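Local coordinates for protein alpha,alpha-trehalose-phosphate synthase (UDP-forming) (Burkholderia xenovorans, PDB 5V0T) that is a family 20 glycosyltransferase of the GT-B fold, with two Rossmann-like domains facing each other across a ligand-binding cleft, at residues A[40-45]-A[240-245]; A[100-105]-A[173-178]; A[270-275]-A[429-434]. All coordinates share one frame; numbering follows the deposited sequence.

Contact 1: residues A[40-45]-A[240-245]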
loop_
_atom_site.group_PDB
_atom_site.type_symbol
_atom_site.label_atom_id
_atom_site.label_comp_id
_atom_site.label_asym_id
_atom_site.label_seq_id
_atom_site.Cartn_x
_atom_site.Cartn_y
_atom_site.Cartn_z
ATOM N N LEU A 40 0.697 -13.890 -8.033
ATOM C CA LEU A 40 -0.214 -14.932 -8.491
ATOM C C LEU A 40 0.065 -15.376 -9.918
ATOM O O LEU A 40 -0.117 -16.557 -10.234
ATOM C CB LEU A 40 -1.657 -14.444 -8.370
ATOM C CG LEU A 40 -2.791 -15.450 -8.545
ATOM C CD1 LEU A 40 -2.694 -16.573 -7.536
ATOM C CD2 LEU A 40 -4.123 -14.741 -8.417
ATOM N N LYS A 41 0.492 -14.459 -10.797
ATOM C CA LYS A 41 0.684 -14.823 -12.194
ATOM C C LYS A 41 1.763 -15.881 -12.363
ATOM O O LYS A 41 1.774 -16.574 -13.380
ATOM C CB LYS A 41 1.034 -13.586 -13.030
ATOM C CG LYS A 41 2.445 -13.053 -12.802
ATOM C CD LYS A 41 2.640 -11.643 -13.377
ATOM C CE LYS A 41 4.053 -11.120 -13.094
ATOM N NZ LYS A 41 4.224 -9.687 -13.487
ATOM N N GLU A 42 2.669 -16.017 -11.392
ATOM C CA GLU A 42 3.755 -16.979 -11.534
ATOM C C GLU A 42 3.278 -18.389 -11.205
ATOM O O GLU A 42 3.556 -19.335 -11.945
ATOM C CB GLU A 42 4.930 -16.574 -10.644
ATOM C CG GLU A 42 6.220 -17.325 -10.944
ATOM C CD GLU A 42 7.411 -16.798 -10.147
ATOM O OE1 GLU A 42 7.201 -16.215 -9.069
ATOM O OE2 GLU A 42 8.562 -16.970 -10.599
ATOM N N THR A 43 2.540 -18.541 -10.106
ATOM C CA THR A 43 2.029 -19.851 -9.731
ATOM C C THR A 43 0.730 -20.190 -10.447
ATOM O O THR A 43 0.443 -21.367 -10.652
ATOM C CB THR A 43 1.782 -19.927 -8.219
ATOM O OG1 THR A 43 0.754 -18.996 -7.867
ATOM C CG2 THR A 43 3.040 -19.583 -7.445
ATOM N N GLY A 44 -0.072 -19.194 -10.809
ATOM C CA GLY A 44 -1.437 -19.441 -11.217
ATOM C C GLY A 44 -2.316 -19.677 -9.998
ATOM O O GLY A 44 -1.848 -19.778 -8.866
ATOM N N GLY A 45 -3.622 -19.777 -10.236
ATOM C CA GLY A 45 -4.549 -19.978 -9.138
ATOM C C GLY A 45 -5.835 -19.225 -9.375
ATOM O O GLY A 45 -6.206 -18.933 -10.512
ATOM N N GLY A 240 7.403 -7.261 -1.691
ATOM C CA GLY A 240 8.398 -6.665 -2.558
ATOM C C GLY A 240 7.900 -6.424 -3.970
ATOM O O GLY A 240 6.693 -6.373 -4.223
ATOM N N VAL A 241 8.838 -6.272 -4.902
ATOM C CA VAL A 241 8.550 -6.001 -6.297
ATOM C C VAL A 241 9.427 -6.925 -7.144
ATOM O O VAL A 241 10.165 -7.760 -6.622
ATOM C CB VAL A 241 8.791 -4.517 -6.657
ATOM C CG1 VAL A 241 7.993 -3.601 -5.742
ATOM C CG2 VAL A 241 10.287 -4.180 -6.543
ATOM N N TYR A 242 9.324 -6.786 -8.463
ATOM C CA TYR A 242 10.287 -7.395 -9.373
ATOM C C TYR A 242 11.212 -6.286 -9.856
ATOM O O TYR A 242 10.914 -5.630 -10.863
ATOM C CB TYR A 242 9.614 -8.066 -10.570
ATOM C CG TYR A 242 8.856 -9.329 -10.268
ATOM C CD1 TYR A 242 9.502 -10.444 -9.741
ATOM C CD2 TYR A 242 7.493 -9.417 -10.527
ATOM C CE1 TYR A 242 8.806 -11.614 -9.477
ATOM C CE2 TYR A 242 6.785 -10.579 -10.262
ATOM C CZ TYR A 242 7.448 -11.675 -9.741
ATOM O OH TYR A 242 6.746 -12.819 -9.472
ATOM N N PRO A 243 12.321 -6.028 -9.163
ATOM C CA PRO A 243 13.083 -4.801 -9.459
ATOM C C PRO A 243 13.701 -4.777 -10.850
ATOM O O PRO A 243 13.708 -3.722 -11.496
ATOM C CB PRO A 243 14.147 -4.779 -8.352
ATOM C CG PRO A 243 14.272 -6.212 -7.911
ATOM C CD PRO A 243 12.887 -6.783 -8.033
ATOM N N ASP A 244 14.222 -5.899 -11.341
ATOM C CA ASP A 244 14.842 -5.883 -12.668
ATOM C C ASP A 244 13.788 -5.794 -13.767
ATOM O O ASP A 244 14.054 -5.235 -14.840
ATOM C CB ASP A 244 15.749 -7.100 -12.831
ATOM C CG ASP A 244 16.982 -7.015 -11.930
ATOM O OD1 ASP A 244 17.576 -5.914 -11.815
ATOM O OD2 ASP A 244 17.342 -8.028 -11.309
ATOM N N GLU A 245 12.575 -6.277 -13.487
ATOM C CA GLU A 245 11.454 -6.105 -14.404
ATOM C C GLU A 245 11.036 -4.640 -14.490
ATOM O O GLU A 245 10.734 -4.136 -15.578
ATOM C CB GLU A 245 10.294 -6.992 -13.945
ATOM C CG GLU A 245 9.053 -7.013 -14.829
ATOM C CD GLU A 245 8.146 -8.218 -14.533
ATOM O OE1 GLU A 245 8.647 -9.238 -14.010
ATOM O OE2 GLU A 245 6.930 -8.151 -14.819
#

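Contact 2: residues A[100-105]-A[173-178]. With EDO (1,2-ethanediol), chain L.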
loop_
_atom_site.group_PDB
_atom_site.type_symbol
_atom_site.label_atom_id
_atom_site.label_comp_id
_atom_site.label_asym_id
_atom_site.label_seq_id
_atom_site.Cartn_x
_atom_site.Cartn_y
_atom_site.Cartn_z
ATOM N N TYR A 100 -3.110 5.493 12.236
ATOM C CA TYR A 100 -2.837 6.408 13.351
ATOM C C TYR A 100 -3.592 7.726 13.182
ATOM O O TYR A 100 -3.090 8.800 13.511
ATOM C CB TYR A 100 -1.327 6.647 13.512
ATOM C CG TYR A 100 -0.557 5.438 14.024
ATOM C CD1 TYR A 100 -0.359 4.317 13.226
ATOM C CD2 TYR A 100 -0.012 5.425 15.307
ATOM C CE1 TYR A 100 0.357 3.205 13.693
ATOM C CE2 TYR A 100 0.706 4.315 15.788
ATOM C CZ TYR A 100 0.884 3.214 14.975
ATOM O OH TYR A 100 1.583 2.121 15.442
ATOM N N ARG A 101 -4.804 7.647 12.634
ATOM C CA ARG A 101 -5.646 8.828 12.511
ATOM C C ARG A 101 -6.954 8.633 13.267
ATOM O O ARG A 101 -8.031 8.654 12.667
ATOM C CB ARG A 101 -5.924 9.162 11.041
ATOM C CG ARG A 101 -4.695 9.694 10.282
ATOM C CD ARG A 101 -4.078 10.933 10.973
ATOM N NE ARG A 101 -4.992 12.071 11.025
ATOM C CZ ARG A 101 -5.141 12.946 10.031
ATOM N NH1 ARG A 101 -4.455 12.806 8.896
ATOM N NH2 ARG A 101 -5.982 13.960 10.163
ATOM N N ALA A 102 -6.877 8.468 14.591
ATOM C CA ALA A 102 -8.107 8.303 15.359
ATOM C C ALA A 102 -8.994 9.531 15.255
ATOM O O ALA A 102 -10.216 9.413 15.389
ATOM C CB ALA A 102 -7.782 7.985 16.821
ATOM N N ASP A 103 -8.413 10.695 14.960
ATOM C CA ASP A 103 -9.209 11.905 14.776
ATOM C C ASP A 103 -10.165 11.792 13.594
ATOM O O ASP A 103 -11.199 12.467 13.575
ATOM C CB ASP A 103 -8.294 13.107 14.570
ATOM C CG ASP A 103 -7.408 12.961 13.336
ATOM O OD1 ASP A 103 -6.573 12.027 13.295
ATOM O OD2 ASP A 103 -7.544 13.791 12.415
ATOM N N LEU A 104 -9.816 11.004 12.580
ATOM C CA LEU A 104 -10.676 10.815 11.416
ATOM C C LEU A 104 -11.552 9.580 11.537
ATOM O O LEU A 104 -12.498 9.423 10.758
ATOM C CB LEU A 104 -9.831 10.715 10.141
ATOM C CG LEU A 104 -8.959 11.926 9.774
ATOM C CD1 LEU A 104 -8.096 11.624 8.536
ATOM C CD2 LEU A 104 -9.793 13.197 9.563
ATOM N N LEU A 105 -11.263 8.712 12.494
ATOM C CA LEU A 105 -12.088 7.534 12.724
ATOM C C LEU A 105 -13.546 7.926 12.961
ATOM O O LEU A 105 -13.854 8.817 13.761
ATOM C CB LEU A 105 -11.535 6.755 13.918
ATOM C CG LEU A 105 -12.023 5.338 14.216
ATOM C CD1 LEU A 105 -11.059 4.676 15.164
ATOM C CD2 LEU A 105 -13.411 5.354 14.837
ATOM N N LEU A 173 -5.063 0.876 18.622
ATOM C CA LEU A 173 -6.127 -0.038 18.203
ATOM C C LEU A 173 -7.321 0.009 19.164
ATOM O O LEU A 173 -8.465 -0.197 18.743
ATOM C CB LEU A 173 -5.574 -1.458 18.103
ATOM C CG LEU A 173 -6.548 -2.573 17.683
ATOM C CD1 LEU A 173 -7.105 -2.293 16.284
ATOM C CD2 LEU A 173 -5.855 -3.922 17.726
ATOM N N LEU A 174 -7.083 0.322 20.441
ATOM C CA LEU A 174 -8.171 0.409 21.418
ATOM C C LEU A 174 -9.227 1.443 21.044
ATOM O O LEU A 174 -10.345 1.376 21.567
ATOM C CB LEU A 174 -7.629 0.742 22.807
ATOM C CG LEU A 174 -6.712 -0.299 23.449
ATOM C CD1 LEU A 174 -6.249 0.184 24.837
ATOM C CD2 LEU A 174 -7.397 -1.641 23.520
ATOM N N ALA A 175 -8.896 2.400 20.171
ATOM C CA ALA A 175 -9.880 3.373 19.712
ATOM C C ALA A 175 -10.958 2.745 18.836
ATOM O O ALA A 175 -12.036 3.328 18.696
ATOM C CB ALA A 175 -9.197 4.504 18.935
ATOM N N VAL A 176 -10.686 1.599 18.224
ATOM C CA VAL A 176 -11.688 0.888 17.428
ATOM C C VAL A 176 -12.575 0.138 18.414
ATOM O O VAL A 176 -12.102 -0.816 19.042
ATOM C CB VAL A 176 -11.032 -0.070 16.418
ATOM C CG1 VAL A 176 -12.080 -0.829 15.612
ATOM C CG2 VAL A 176 -10.085 0.685 15.485
ATOM N N PRO A 177 -13.836 0.523 18.602
ATOM C CA PRO A 177 -14.622 -0.051 19.705
ATOM C C PRO A 177 -14.687 -1.572 19.640
ATOM O O PRO A 177 -14.476 -2.228 20.670
ATOM C CB PRO A 177 -16.000 0.613 19.535
ATOM C CG PRO A 177 -15.637 1.977 18.993
ATOM C CD PRO A 177 -14.553 1.644 17.966
ATOM N N PRO A 178 -14.899 -2.207 18.442
ATOM C CA PRO A 178 -14.877 -3.684 18.418
ATOM C C PRO A 178 -13.487 -4.300 18.243
ATOM O O PRO A 178 -13.361 -5.356 17.616
ATOM C CB PRO A 178 -15.778 -4.026 17.223
ATOM C CG PRO A 178 -15.590 -2.889 16.296
ATOM C CD PRO A 178 -15.389 -1.667 17.153
HETATM C C1 EDO L . -2.093 8.906 16.539
HETATM O O1 EDO L . -1.435 9.918 17.321
HETATM C C2 EDO L . -3.329 8.367 17.271
HETATM O O2 EDO L . -4.320 7.893 16.340
#

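Contact 3: residues A[270-275]-A[429-434]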
loop_
_atom_site.group_PDB
_atom_site.type_symbol
_atom_site.label_atom_id
_atom_site.label_comp_id
_atom_site.label_asym_id
_atom_site.label_seq_id
_atom_site.Cartn_x
_atom_site.Cartn_y
_atom_site.Cartn_z
ATOM N N LYS A 270 15.723 20.328 -12.703
ATOM C CA LYS A 270 15.676 19.017 -12.082
ATOM C C LYS A 270 14.235 18.670 -11.721
ATOM O O LYS A 270 13.369 19.543 -11.600
ATOM C CB LYS A 270 16.585 18.965 -10.846
ATOM C CG LYS A 270 18.090 19.119 -11.220
ATOM C CD LYS A 270 18.993 18.839 -10.015
ATOM C CE LYS A 270 20.471 18.898 -10.428
ATOM N NZ LYS A 270 21.364 18.726 -9.248
ATOM N N LEU A 271 13.977 17.381 -11.553
ATOM C CA LEU A 271 12.623 16.895 -11.316
ATOM C C LEU A 271 12.549 16.168 -9.985
ATOM O O LEU A 271 13.265 15.186 -9.768
ATOM C CB LEU A 271 12.171 15.968 -12.445
ATOM C CG LEU A 271 10.794 15.329 -12.282
ATOM C CD1 LEU A 271 9.702 16.412 -12.215
ATOM C CD2 LEU A 271 10.543 14.381 -13.445
ATOM N N ILE A 272 11.689 16.656 -9.103
ATOM C CA ILE A 272 11.228 15.901 -7.944
ATOM C C ILE A 272 9.897 15.260 -8.317
ATOM O O ILE A 272 8.979 15.939 -8.790
ATOM C CB ILE A 272 11.077 16.818 -6.717
ATOM C CG1 ILE A 272 12.403 17.532 -6.409
ATOM C CG2 ILE A 272 10.542 16.031 -5.511
ATOM C CD1 ILE A 272 12.257 18.693 -5.407
ATOM N N MET A 273 9.773 13.950 -8.100
ATOM C CA MET A 273 8.566 13.244 -8.510
ATOM C C MET A 273 7.937 12.479 -7.351
ATOM O O MET A 273 8.629 11.819 -6.576
ATOM C CB MET A 273 8.862 12.284 -9.667
ATOM C CG MET A 273 7.612 11.526 -10.170
ATOM S SD MET A 273 8.011 10.721 -11.716
ATOM C CE MET A 273 6.466 9.835 -12.024
ATOM N N SER A 274 6.612 12.563 -7.253
ATOM C CA SER A 274 5.821 11.795 -6.305
ATOM C C SER A 274 4.634 11.171 -7.027
ATOM O O SER A 274 4.087 11.752 -7.973
ATOM C CB SER A 274 5.295 12.674 -5.153
ATOM O OG SER A 274 6.345 13.168 -4.321
ATOM N N VAL A 275 4.221 9.995 -6.551
ATOM C CA VAL A 275 3.043 9.285 -7.053
ATOM C C VAL A 275 2.330 8.694 -5.849
ATOM O O VAL A 275 2.891 7.826 -5.172
ATOM C CB VAL A 275 3.395 8.151 -8.031
ATOM C CG1 VAL A 275 2.118 7.461 -8.471
ATOM C CG2 VAL A 275 4.184 8.662 -9.241
ATOM N N ARG A 429 19.685 17.954 -0.059
ATOM C CA ARG A 429 20.731 16.940 -0.063
ATOM C C ARG A 429 20.578 16.000 -1.257
ATOM O O ARG A 429 21.560 15.702 -1.954
ATOM C CB ARG A 429 20.688 16.174 1.259
ATOM C CG ARG A 429 21.562 14.945 1.332
ATOM C CD ARG A 429 22.871 15.242 2.016
ATOM N NE ARG A 429 23.479 14.005 2.483
ATOM C CZ ARG A 429 24.423 13.332 1.835
ATOM N NH1 ARG A 429 24.904 13.777 0.660
ATOM N NH2 ARG A 429 24.883 12.201 2.371
ATOM N N ALA A 430 19.348 15.538 -1.518
ATOM C CA ALA A 430 19.089 14.666 -2.666
ATOM C C ALA A 430 19.471 15.340 -3.980
ATOM O O ALA A 430 20.154 14.744 -4.823
ATOM C CB ALA A 430 17.611 14.265 -2.696
ATOM N N LEU A 431 19.014 16.582 -4.180
ATOM C CA LEU A 431 19.241 17.264 -5.451
ATOM C C LEU A 431 20.721 17.458 -5.739
ATOM O O LEU A 431 21.130 17.442 -6.905
ATOM C CB LEU A 431 18.535 18.619 -5.468
ATOM C CG LEU A 431 17.013 18.596 -5.574
ATOM C CD1 LEU A 431 16.475 19.917 -5.059
ATOM C CD2 LEU A 431 16.566 18.336 -7.027
ATOM N N ASP A 432 21.537 17.648 -4.705
ATOM C CA ASP A 432 22.949 17.951 -4.886
ATOM C C ASP A 432 23.858 16.760 -4.614
ATOM O O ASP A 432 25.085 16.901 -4.696
ATOM C CB ASP A 432 23.348 19.129 -3.987
ATOM C CG ASP A 432 22.654 20.429 -4.376
ATOM O OD1 ASP A 432 22.568 20.733 -5.590
ATOM O OD2 ASP A 432 22.189 21.149 -3.463
ATOM N N MET A 433 23.300 15.584 -4.329
ATOM C CA MET A 433 24.136 14.439 -3.988
ATOM C C MET A 433 25.056 14.059 -5.154
ATOM O O MET A 433 24.593 13.969 -6.304
ATOM C CB MET A 433 23.271 13.245 -3.589
ATOM C CG MET A 433 24.072 12.138 -2.910
ATOM S SD MET A 433 23.086 10.723 -2.383
ATOM C CE MET A 433 22.199 11.460 -1.018
ATOM N N PRO A 434 26.345 13.833 -4.909
ATOM C CA PRO A 434 27.253 13.467 -6.002
ATOM C C PRO A 434 26.984 12.059 -6.520
ATOM O O PRO A 434 26.443 11.198 -5.820
ATOM C CB PRO A 434 28.647 13.576 -5.372
ATOM C CG PRO A 434 28.443 13.563 -3.935
ATOM C CD PRO A 434 27.051 14.033 -3.635
#

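Contact 1: residues A[40-45]-A[240-245]
The hydroxyl of Tyr242 is held by hydrogen bonds to Ser455 OG and to the backbone O of Asp38; Glu42 OE1 lies 3.4 Å from Tyr242 OH. Glu42 OE1 shares Ser455 OG with the hydroxyl and also forms a salt bridge with Arg458 NH1, so the hydroxyl and the acid belong to one polar cluster that draws in helix 454-466. The carboxylate plane of Glu42 stands 81° from the phenol ring. Glu42 CG is anti to its backbone N (chi1 -167°) and the chain beyond is extended, which carries the acid out from helix 31-43 to the level of the hydroxyl. Lys41 leaves the same helix end and runs past the ring in the opposite direction to Tyr242, with CE 4.0 Å from ring atom CE2. The apolar CE of lysine can pass close to the ring while the ammonium group goes on to the acids. The lysine tip meets Glu245 coming from the opposite direction; NZ to OE2 is 3.4 Å, a weak hydrogen bond within a salt bridge, and the stronger partner of NZ is Asp38. Tyr242 is the N-cap residue of helix 243-252, whose Pro243 packs on helix 435-451, while Leu40 packs on strand 12-16. Helix 31-43 belongs with the sheet of strand 12-16 and helix 243-252 with the other half, so the contact probably lies where the two halves of the GT-B fold adjoin. Across these two segments polar and charged groups do most of the touching, with Tyr242 and Glu42 sharing Ser455 and Lys41 dividing its charge between two acids.

Contact 2: residues A[100-105]-A[173-178]
Leu105 and Val176 approach with their side chains crossing at about a right angle, and each offers a single methyl: Leu105 CD1 meets Val176 CG2 at 4.1 Å. The same CD1 lies 4.2 Å from Ala175 CB and also reaches the carbonyl O of Ala175, so the CD1 branch makes the close contacts. CG of Leu105 is turned anti to the backbone N (chi1 -168°), which sends the branched end across to the other loop. Ala102 and Ala175 simply face each other, CB to CB at 4.3 Å; small methyls suit a place where the two backbones come nearest. Both sides are compact turns rather than regular elements. Residues 173-176 make a type I beta turn closed by Val176 N to Leu173 O at 2.9 Å, and Tyr100, with positive phi, is the C-prime residue of the Schellman motif that ends helix 79-98. That helix also floors the contact, since Leu105 and Val176 both pack on its Ala97. The hydroxyl of Tyr100 hydrogen-bonds to Ala169 N, and its ring receives Arg375 in a cation-pi contact. Within the first loop, Arg101 grips Asp103 side-on: NE to OD1 is 2.8 Å and NH2 to OD2 is 2.7 Å, both nearly in the guanidinium plane and on syn lone pairs. Leu104 CD1 covers one guanidinium face, 3.5 Å above its centre. A molecule of 1,2-ethanediol, probably from the crystallisation liquor, accepts a hydrogen bond from Ala102 N to its O2 at 3.2 Å.

Contact 3: residues A[270-275]-A[429-434]
Lys270 lies along Leu431, the two side chains sliding past each other in opposite directions. The lysine starts at CB, 3.9 Å from Leu431 CD2, and the same methyl meets CD further out at 3.9 Å, so the aliphatic part of the lysine runs along one side of the CD2 methyl. CG is anti to the carbonyl carbon (chi1 -66°) and everything beyond it is extended, which gives the chain the reach to pass Leu431 and arrive at its backbone. CD already comes within 4.0 Å of Leu431 O, and CE, 3.9 Å from that oxygen, has left the methyl behind. At the tip, NZ donates a short hydrogen bond of 2.7 Å to Leu431 O, with a C=O...N angle of 148° and the donor tilted 31° from the carbonyl plane. Lysine thus serves both halves of its neighbour, its methylenes against the isobutyl group and its ammonium on the peptide oxygen. That oxygen belongs to the last turn of helix 420-432, where a positive charge should be favoured by the helix dipole; Asp432 OD1, too far from NZ at 4.3 Å to pair with it directly, may add to the attraction. Further in, Leu431 CD2 also packs on Ile272 CG1 at 4.3 Å, and Leu431 and Ile272 both touch Val368 of the neighbouring strand. Strand 270-275 is paired in parallel with strands 305-310 and 368-371, and its far residue, Val275, touches uridine-5'-diphosphate. A helix whose C-terminal turn packs at the start of an inner parallel strand, the other end of which reaches a nucleotide, is consistent with the Rossmann-like domains of GT-B glycosyltransferases.

In the fold
The three contacts are spread through the chain and none touches another; contacts 2 and 3 are farthest apart, with centres 36 Å from each other. Contact 1 is a surface contact, probably at the boundary between the two domains, and its chemistry is mainly polar and charged. Contacts 2 and 3 are both partly buried and each joins segments of one half, though Tyr100 and Leu104 of contact 2 also reach residues later in the chain. Contact 2 joins two loops mainly through methyl groups, with no hydrogen bond between its segments. Contact 3 joins a helix to an inner strand of the six-stranded parallel sheet, combining apolar packing with one short hydrogen bond from a lysine ammonium to a backbone oxygen.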